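Genome polyprotein (Chicken sicinivirus JSY, PDB 6QWT) probably copies the viral RNA genome as the RNA-dependent RNA polymerase (3Dpol) end of the polyprotein, extending RNA chains on an RNA template. Local coordinates at residues D62-W67 with I288-N293; S243-L248 with S305-I310; I180-A185 with Q269-S274. One frame throughout, in Å; residues are numbered along the deposited sequence.

Contact 1. Residues D62-W67 with I288-N293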
loop_
_atom_site.group_PDB
_atom_site.type_symbol
_atom_site.label_atom_id
_atom_site.label_comp_id
_atom_site.label_asym_id
_atom_site.label_seq_id
_atom_site.Cartn_x
_atom_site.Cartn_y
_atom_site.Cartn_z
ATOM N N ASP A 62 14.040 16.932 -4.170
ATOM C CA ASP A 62 13.232 16.923 -2.960
ATOM C C ASP A 62 12.833 18.350 -2.614
ATOM O O ASP A 62 13.556 19.302 -2.917
ATOM C CB ASP A 62 13.996 16.287 -1.788
ATOM C CG ASP A 62 13.169 16.224 -0.519
ATOM O OD1 ASP A 62 11.994 15.810 -0.597
ATOM O OD2 ASP A 62 13.695 16.582 0.557
ATOM N N ILE A 63 11.675 18.500 -1.981
ATOM C CA ILE A 63 11.180 19.808 -1.564
ATOM C C ILE A 63 11.298 19.899 -0.049
ATOM O O ILE A 63 10.754 19.060 0.679
ATOM C CB ILE A 63 9.740 20.045 -2.038
ATOM C CG1 ILE A 63 9.679 19.983 -3.567
ATOM C CG2 ILE A 63 9.234 21.392 -1.539
ATOM C CD1 ILE A 63 8.275 19.937 -4.131
ATOM N N ASP A 64 12.020 20.917 0.421
ATOM C CA ASP A 64 12.268 21.126 1.842
ATOM C C ASP A 64 11.384 22.197 2.457
ATOM O O ASP A 64 11.158 22.174 3.669
ATOM C CB ASP A 64 13.733 21.511 2.070
ATOM C CG ASP A 64 14.633 20.309 2.194
ATOM O OD1 ASP A 64 14.284 19.385 2.960
ATOM O OD2 ASP A 64 15.685 20.284 1.522
ATOM N N GLU A 65 10.897 23.142 1.661
ATOM C CA GLU A 65 10.114 24.228 2.217
ATOM C C GLU A 65 8.643 24.075 1.856
ATOM O O GLU A 65 8.318 23.653 0.740
ATOM C CB GLU A 65 10.625 25.583 1.716
ATOM C CG GLU A 65 12.125 25.768 1.897
ATOM C CD GLU A 65 12.549 25.710 3.354
ATOM O OE1 GLU A 65 11.742 26.102 4.227
ATOM O OE2 GLU A 65 13.687 25.267 3.624
ATOM N N PRO A 66 7.735 24.406 2.770
ATOM C CA PRO A 66 6.309 24.234 2.478
ATOM C C PRO A 66 5.819 25.257 1.466
ATOM O O PRO A 66 6.212 26.426 1.496
ATOM C CB PRO A 66 5.643 24.436 3.844
ATOM C CG PRO A 66 6.583 25.326 4.583
ATOM C CD PRO A 66 7.965 24.934 4.127
ATOM N N TRP A 67 4.956 24.803 0.562
ATOM C CA TRP A 67 4.272 25.731 -0.319
ATOM C C TRP A 67 3.152 26.429 0.453
ATOM O O TRP A 67 2.711 25.938 1.495
ATOM C CB TRP A 67 3.741 25.005 -1.556
ATOM C CG TRP A 67 3.099 23.672 -1.325
ATOM C CD1 TRP A 67 1.758 23.410 -1.238
ATOM C CD2 TRP A 67 3.761 22.407 -1.199
ATOM N NE1 TRP A 67 1.548 22.064 -1.049
ATOM C CE2 TRP A 67 2.761 21.426 -1.020
ATOM C CE3 TRP A 67 5.102 22.008 -1.207
ATOM C CZ2 TRP A 67 3.063 20.075 -0.853
ATOM C CZ3 TRP A 67 5.397 20.667 -1.040
ATOM C CH2 TRP A 67 4.384 19.718 -0.867
ATOM N N ILE A 288 21.336 6.732 0.591
ATOM C CA ILE A 288 20.335 7.369 1.434
ATOM C C ILE A 288 19.374 8.117 0.523
ATOM O O ILE A 288 19.807 8.801 -0.412
ATOM C CB ILE A 288 20.979 8.319 2.463
ATOM C CG1 ILE A 288 21.472 7.533 3.680
ATOM C CG2 ILE A 288 20.005 9.416 2.886
ATOM C CD1 ILE A 288 22.403 8.320 4.583
ATOM N N MET A 289 18.077 7.964 0.776
ATOM C CA MET A 289 17.047 8.680 0.040
ATOM C C MET A 289 16.549 9.841 0.890
ATOM O O MET A 289 16.064 9.636 2.008
ATOM C CB MET A 289 15.893 7.751 -0.336
ATOM C CG MET A 289 16.160 6.899 -1.570
ATOM S SD MET A 289 16.336 7.892 -3.072
ATOM C CE MET A 289 17.099 6.723 -4.195
ATOM N N LYS A 290 16.686 11.056 0.369
ATOM C CA LYS A 290 16.129 12.252 0.992
ATOM C C LYS A 290 14.811 12.555 0.291
ATOM O O LYS A 290 14.798 12.901 -0.895
ATOM C CB LYS A 290 17.102 13.425 0.895
ATOM C CG LYS A 290 16.611 14.708 1.544
ATOM C CD LYS A 290 17.691 15.782 1.505
ATOM C CE LYS A 290 17.172 17.117 2.013
ATOM N NZ LYS A 290 16.192 17.733 1.077
ATOM N N GLY A 291 13.706 12.414 1.018
ATOM C CA GLY A 291 12.387 12.474 0.426
ATOM C C GLY A 291 11.860 11.093 0.065
ATOM O O GLY A 291 12.582 10.095 0.056
ATOM N N GLY A 292 10.561 11.039 -0.236
ATOM C CA GLY A 292 9.896 9.774 -0.514
ATOM C C GLY A 292 9.804 8.898 0.729
ATOM O O GLY A 292 10.159 9.295 1.834
ATOM N N ASN A 293 9.315 7.670 0.528
ATOM C CA ASN A 293 9.183 6.676 1.601
ATOM C C ASN A 293 9.344 5.316 0.941
ATOM O O ASN A 293 8.793 5.111 -0.153
ATOM C CB ASN A 293 7.813 6.791 2.305
ATOM C CG ASN A 293 7.672 5.896 3.564
ATOM O OD1 ASN A 293 8.535 5.095 3.884
ATOM N ND2 ASN A 293 6.565 6.058 4.277
#
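The 62-67 loop runs up to the end of strand 285-290 and comes closest where the strand gives way to loop, with the CA atoms of D62 and G291 5.7 Å apart. The contact is mostly electrostatic. K290 runs nearly straight from its backbone, with a bend only at its last torsion (chi4 -70°), which delivers the ammonium between two aspartates. NZ of K290 donates to OD2 of D62 at 2.8 Å, using the anti lone pair of that oxygen. OD2 of D64 lies 2.6 Å from NZ of K290 and is met on the syn side, 27° out of its carboxylate plane. The lysine crosses both side chains at about a right angle. The two salt bridges form one network that holds two loop residues on a single ammonium. Beside it, OD1 of D62 packs against CA of the glycine G291 at 3.5 Å. The same OD1 accepts a hydrogen bond from the backbone N of S243, at the start of helix 243-256, so in hydrogen bonding OD2 serves K290 and OD1 the helix. In the mixed beta sheet, K290 pairs through its backbone with E2 of the N-terminal strand 2-5, and G292 bonds to I241 just ahead of helix 243-256.

Contact 2. Residues S243-L248 with S305-I310; sequences SVVFKL and SMVNNI
The F246 ring carries V307 on one face: CG2 of V307 stands 3.6 Å above the ring plane, offset toward the rim. This is a CH-pi contact, with CG2 of V307 3.9 Å from the centroid of the F246 ring and 20° off the ring normal. The methyl therefore leans toward the CE1 side, and F246 CE1 to V307 CG2 is the shortest approach between the two segments at 3.6 Å. The F246 side chain also packs against I275 and Y276 of helix 267-276, and against I241 and N293. The other flat group, the amide of N309, turns back on its own helix: ND2 of N309 donates to O of S305 at 3.0 Å, with that acceptor close to the amide plane, while the donor sits above the carbonyl plane. O of S305 also takes the backbone N of N309, and ND2 reaches G205 as well.

V245 and V307 are the pair nearest each other along the backbones, their CA atoms 6.5 Å apart. With CG1 of V245 anti to its backbone N (chi1 -180°), that methyl points across the gap and lies 3.9 Å from CG1 of V307. I310 reaches the same methyl of V245 more loosely through CG2. On V307, CG1 meets V245, while CG2 covers the ring and also lies near the V245 methyl.

The helix axes are 10.1 Å apart and cross at 110°, so the touching patch is small. Helix 305-310 belongs to the long motif B helix of the palm, and helix 243-248 to the one that follows motif A. With no hydrogen bond across the interface, shape and burial hold these two segments together, while polar groups such as N309 ND2 are satisfied within their own helix or by other parts of the chain.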
loop_
_atom_site.group_PDB
_atom_site.type_symbol
_atom_site.label_atom_id
_atom_site.label_comp_id
_atom_site.label_asym_id
_atom_site.label_seq_id
_atom_site.Cartn_x
_atom_site.Cartn_y
_atom_site.Cartn_z
ATOM N N SER A 243 10.000 15.786 1.565
ATOM C CA SER A 243 10.348 15.657 2.976
ATOM C C SER A 243 9.461 16.529 3.855
ATOM O O SER A 243 9.090 16.129 4.965
ATOM C CB SER A 243 11.816 16.033 3.188
ATOM O OG SER A 243 12.669 14.948 2.887
ATOM N N VAL A 244 9.116 17.724 3.373
ATOM C CA VAL A 244 8.449 18.709 4.216
ATOM C C VAL A 244 7.090 18.206 4.693
ATOM O O VAL A 244 6.659 18.532 5.807
ATOM C CB VAL A 244 8.345 20.052 3.457
ATOM C CG1 VAL A 244 7.463 19.912 2.221
ATOM C CG2 VAL A 244 7.854 21.162 4.379
ATOM N N VAL A 245 6.407 17.388 3.889
ATOM C CA VAL A 245 5.103 16.871 4.301
ATOM C C VAL A 245 5.256 15.905 5.470
ATOM O O VAL A 245 4.531 15.994 6.471
ATOM C CB VAL A 245 4.382 16.213 3.110
ATOM C CG1 VAL A 245 3.026 15.678 3.546
ATOM C CG2 VAL A 245 4.217 17.204 1.970
ATOM N N PHE A 246 6.204 14.969 5.366
ATOM C CA PHE A 246 6.466 14.042 6.467
ATOM C C PHE A 246 6.902 14.784 7.722
ATOM O O PHE A 246 6.476 14.449 8.833
ATOM C CB PHE A 246 7.538 13.030 6.062
ATOM C CG PHE A 246 6.998 11.816 5.371
ATOM C CD1 PHE A 246 6.101 10.981 6.014
ATOM C CD2 PHE A 246 7.393 11.504 4.081
ATOM C CE1 PHE A 246 5.601 9.858 5.380
ATOM C CE2 PHE A 246 6.900 10.380 3.443
ATOM C CZ PHE A 246 6.001 9.558 4.093
ATOM N N LYS A 247 7.768 15.789 7.563
ATOM C CA LYS A 247 8.247 16.553 8.710
ATOM C C LYS A 247 7.095 17.240 9.437
ATOM O O LYS A 247 7.022 17.210 10.671
ATOM C CB LYS A 247 9.289 17.574 8.252
ATOM C CG LYS A 247 10.071 18.226 9.376
ATOM C CD LYS A 247 10.748 19.509 8.904
ATOM C CE LYS A 247 9.953 20.741 9.321
ATOM N NZ LYS A 247 9.995 21.832 8.303
ATOM N N LEU A 248 6.180 17.858 8.688
ATOM C CA LEU A 248 5.044 18.524 9.318
ATOM C C LEU A 248 4.120 17.519 9.998
ATOM O O LEU A 248 3.580 17.795 11.076
ATOM C CB LEU A 248 4.282 19.350 8.283
ATOM C CG LEU A 248 5.072 20.554 7.761
ATOM C CD1 LEU A 248 4.375 21.220 6.584
ATOM C CD2 LEU A 248 5.318 21.546 8.884
ATOM N N SER A 305 -1.144 7.491 3.569
ATOM C CA SER A 305 -2.517 7.988 3.492
ATOM C C SER A 305 -2.603 9.419 3.992
ATOM O O SER A 305 -3.206 10.283 3.347
ATOM C CB SER A 305 -3.453 7.096 4.307
ATOM O OG SER A 305 -3.619 5.830 3.703
ATOM N N MET A 306 -2.011 9.683 5.158
ATOM C CA MET A 306 -2.012 11.038 5.692
ATOM C C MET A 306 -1.300 11.995 4.747
ATOM O O MET A 306 -1.806 13.086 4.470
ATOM C CB MET A 306 -1.383 11.048 7.085
ATOM C CG MET A 306 -2.071 10.080 8.038
ATOM S SD MET A 306 -1.387 10.029 9.707
ATOM C CE MET A 306 -1.485 11.731 10.167
ATOM N N VAL A 307 -0.144 11.587 4.210
ATOM C CA VAL A 307 0.564 12.409 3.228
ATOM C C VAL A 307 -0.343 12.719 2.043
ATOM O O VAL A 307 -0.434 13.864 1.585
ATOM C CB VAL A 307 1.855 11.706 2.769
ATOM C CG1 VAL A 307 2.401 12.367 1.504
ATOM C CG2 VAL A 307 2.892 11.715 3.873
ATOM N N ASN A 308 -1.020 11.697 1.526
ATOM C CA ASN A 308 -1.901 11.895 0.382
ATOM C C ASN A 308 -3.041 12.851 0.717
ATOM O O ASN A 308 -3.361 13.746 -0.073
ATOM C CB ASN A 308 -2.439 10.542 -0.076
ATOM C CG ASN A 308 -2.742 10.507 -1.548
ATOM O OD1 ASN A 308 -2.935 11.545 -2.179
ATOM N ND2 ASN A 308 -2.743 9.308 -2.120
ATOM N N ASN A 309 -3.667 12.676 1.885
ATOM C CA ASN A 309 -4.740 13.577 2.297
ATOM C C ASN A 309 -4.243 15.016 2.367
ATOM O O ASN A 309 -4.880 15.932 1.834
ATOM C CB ASN A 309 -5.306 13.142 3.651
ATOM C CG ASN A 309 -6.460 12.158 3.523
ATOM O OD1 ASN A 309 -7.624 12.507 3.745
ATOM N ND2 ASN A 309 -6.139 10.915 3.178
ATOM N N ILE A 310 -3.091 15.228 3.017
ATOM C CA ILE A 310 -2.541 16.574 3.170
ATOM C C ILE A 310 -2.251 17.192 1.807
ATOM O O ILE A 310 -2.580 18.356 1.547
ATOM C CB ILE A 310 -1.272 16.539 4.044
ATOM C CG1 ILE A 310 -1.557 15.881 5.397
ATOM C CG2 ILE A 310 -0.698 17.935 4.215
ATOM C CD1 ILE A 310 -2.003 16.811 6.457
#

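Contact 3. Residues I180-A185 with Q269-S274; sequences IHAIIA and QKYVQS
Helices 180-185 and 269-274 run roughly antiparallel, 138° between their directions, but their axes stay 12.2 Å apart. Even the nearest CA atoms, those of A185 and Y271, are 8.9 Å from each other, so one long side chain must cover the distance. Y271 does this. Its CG is anti to the backbone N (chi1 -166°), which sends the ring straight out from helix 269-274 toward the other helix, and OH of Y271 donates to O of A182 at 2.7 Å. That donor comes from above the carbonyl plane, 46° out of it, so it does not follow a lone pair; relative to the Y271 ring, the acceptor lies at the edge, near the ring plane. Closer to the ring body, CE1 of Y271 comes within 4.4 Å of the carbonyl C of A185, a loose contact.

On its own helix the tyrosine is backed by S274, whose OG lies 4.2 Å above the plane of the Y271 ring, over its centre. OG of S274 also donates to O of Y271, 2.7 Å away, and has a further hydrogen-bonding partner in the hydroxyl of Y151.

Y151 also packs on A182, so it touches both helices. Helix 136-147 packs on one side of 180-185: H181 meets L138 and E141, I184 meets I142, and A185 meets L146. Helix 267-276 itself leads directly into strand 277-282 of the mixed sheet.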
loop_
_atom_site.group_PDB
_atom_site.type_symbol
_atom_site.label_atom_id
_atom_site.label_comp_id
_atom_site.label_asym_id
_atom_site.label_seq_id
_atom_site.Cartn_x
_atom_site.Cartn_y
_atom_site.Cartn_z
ATOM N N ILE A 180 13.326 -6.018 11.346
ATOM C CA ILE A 180 12.327 -6.404 12.342
ATOM C C ILE A 180 12.411 -5.512 13.580
ATOM O O ILE A 180 11.387 -5.176 14.188
ATOM C CB ILE A 180 12.475 -7.899 12.697
ATOM C CG1 ILE A 180 11.440 -8.313 13.748
ATOM C CG2 ILE A 180 13.895 -8.216 13.167
ATOM C CD1 ILE A 180 10.002 -8.163 13.286
ATOM N N HIS A 181 13.621 -5.102 13.970
ATOM C CA HIS A 181 13.742 -4.255 15.154
ATOM C C HIS A 181 13.232 -2.843 14.889
ATOM O O HIS A 181 12.720 -2.192 15.805
ATOM C CB HIS A 181 15.190 -4.224 15.656
ATOM C CG HIS A 181 16.168 -3.632 14.687
ATOM N ND1 HIS A 181 16.560 -4.275 13.533
ATOM C CD2 HIS A 181 16.856 -2.464 14.718
ATOM C CE1 HIS A 181 17.435 -3.526 12.886
ATOM N NE2 HIS A 181 17.631 -2.421 13.583
ATOM N N ALA A 182 13.351 -2.355 13.650
ATOM C CA ALA A 182 12.766 -1.061 13.313
ATOM C C ALA A 182 11.249 -1.148 13.209
ATOM O O ALA A 182 10.549 -0.168 13.494
ATOM C CB ALA A 182 13.354 -0.536 12.006
ATOM N N ILE A 183 10.725 -2.306 12.808
ATOM C CA ILE A 183 9.280 -2.460 12.688
ATOM C C ILE A 183 8.630 -2.505 14.065
ATOM O O ILE A 183 7.597 -1.865 14.299
ATOM C CB ILE A 183 8.953 -3.712 11.855
ATOM C CG1 ILE A 183 9.023 -3.378 10.364
ATOM C CG2 ILE A 183 7.583 -4.268 12.217
ATOM C CD1 ILE A 183 9.419 -4.545 9.501
ATOM N N ILE A 184 9.231 -3.240 15.002
ATOM C CA ILE A 184 8.664 -3.341 16.343
ATOM C C ILE A 184 8.741 -1.999 17.063
ATOM O O ILE A 184 7.797 -1.597 17.755
ATOM C CB ILE A 184 9.368 -4.461 17.130
ATOM C CG1 ILE A 184 9.068 -5.818 16.487
ATOM C CG2 ILE A 184 8.916 -4.462 18.578
ATOM C CD1 ILE A 184 9.862 -6.961 17.076
ATOM N N ALA A 185 9.856 -1.278 16.909
ATOM C CA ALA A 185 9.948 0.062 17.482
ATOM C C ALA A 185 8.899 0.989 16.882
ATOM O O ALA A 185 8.299 1.804 17.592
ATOM C CB ALA A 185 11.350 0.632 17.273
ATOM N N GLN A 269 9.489 12.470 16.191
ATOM C CA GLN A 269 10.099 13.196 15.081
ATOM C C GLN A 269 11.313 12.457 14.532
ATOM O O GLN A 269 11.540 12.437 13.316
ATOM C CB GLN A 269 10.497 14.605 15.524
ATOM C CG GLN A 269 9.326 15.526 15.819
ATOM C CD GLN A 269 9.158 15.782 17.304
ATOM O OE1 GLN A 269 9.354 14.883 18.128
ATOM N NE2 GLN A 269 8.791 17.009 17.654
ATOM N N LYS A 270 12.105 11.838 15.413
ATOM C CA LYS A 270 13.308 11.147 14.960
ATOM C C LYS A 270 12.963 9.903 14.149
ATOM O O LYS A 270 13.645 9.591 13.166
ATOM C CB LYS A 270 14.190 10.791 16.156
ATOM C CG LYS A 270 14.913 11.991 16.766
ATOM C CD LYS A 270 16.266 12.218 16.105
ATOM C CE LYS A 270 16.878 13.553 16.515
ATOM N NZ LYS A 270 16.659 14.615 15.490
ATOM N N TYR A 271 11.906 9.182 14.530
ATOM C CA TYR A 271 11.521 8.015 13.742
ATOM C C TYR A 271 10.971 8.427 12.383
ATOM O O TYR A 271 11.240 7.767 11.373
ATOM C CB TYR A 271 10.498 7.163 14.491
ATOM C CG TYR A 271 10.317 5.793 13.870
ATOM C CD1 TYR A 271 11.032 4.696 14.337
ATOM C CD2 TYR A 271 9.448 5.601 12.800
ATOM C CE1 TYR A 271 10.875 3.443 13.763
ATOM C CE2 TYR A 271 9.288 4.357 12.221
ATOM C CZ TYR A 271 10.002 3.280 12.706
ATOM O OH TYR A 271 9.841 2.036 12.132
ATOM N N VAL A 272 10.195 9.511 12.335
ATOM C CA VAL A 272 9.700 9.992 11.050
ATOM C C VAL A 272 10.854 10.464 10.176
ATOM O O VAL A 272 10.821 10.307 8.949
ATOM C CB VAL A 272 8.644 11.094 11.268
ATOM C CG1 VAL A 272 8.193 11.687 9.939
ATOM C CG2 VAL A 272 7.453 10.526 12.028
ATOM N N GLN A 273 11.908 11.016 10.784
ATOM C CA GLN A 273 13.084 11.388 10.005
ATOM C C GLN A 273 13.727 10.166 9.362
ATOM O O GLN A 273 14.194 10.230 8.218
ATOM C CB GLN A 273 14.097 12.131 10.875
ATOM C CG GLN A 273 15.308 12.614 10.081
ATOM C CD GLN A 273 16.263 13.459 10.897
ATOM O OE1 GLN A 273 16.563 13.147 12.048
ATOM N NE2 GLN A 273 16.752 14.539 10.296
ATOM N N SER A 274 13.749 9.037 10.075
ATOM C CA SER A 274 14.273 7.804 9.496
ATOM C C SER A 274 13.410 7.280 8.357
ATOM O O SER A 274 13.805 6.315 7.694
ATOM C CB SER A 274 14.422 6.726 10.578
ATOM O OG SER A 274 13.204 6.034 10.793
#

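Along the chain the segments come in the order 62-67, 180-185, 243-248, 269-274, 288-293, 305-310, so contact 2 interleaves with both others and contact 3 is nested inside the loop closed by contact 1. Contacts 1 and 2 have centres about 10 Å apart and touch, notably through D62 and S243. Contact 3 lies about 17 to 18 Å from both centres; it meets contact 2 where the backbone O of F246 meets CG1 of V272. All six segments belong to the polymerase. Contact 1 links the mixed sheet to the 62-67 loop beside helix 243-256, contact 2 joins the helices of motifs A and B in the palm, and contact 3 packs helix 180-189 on 267-276.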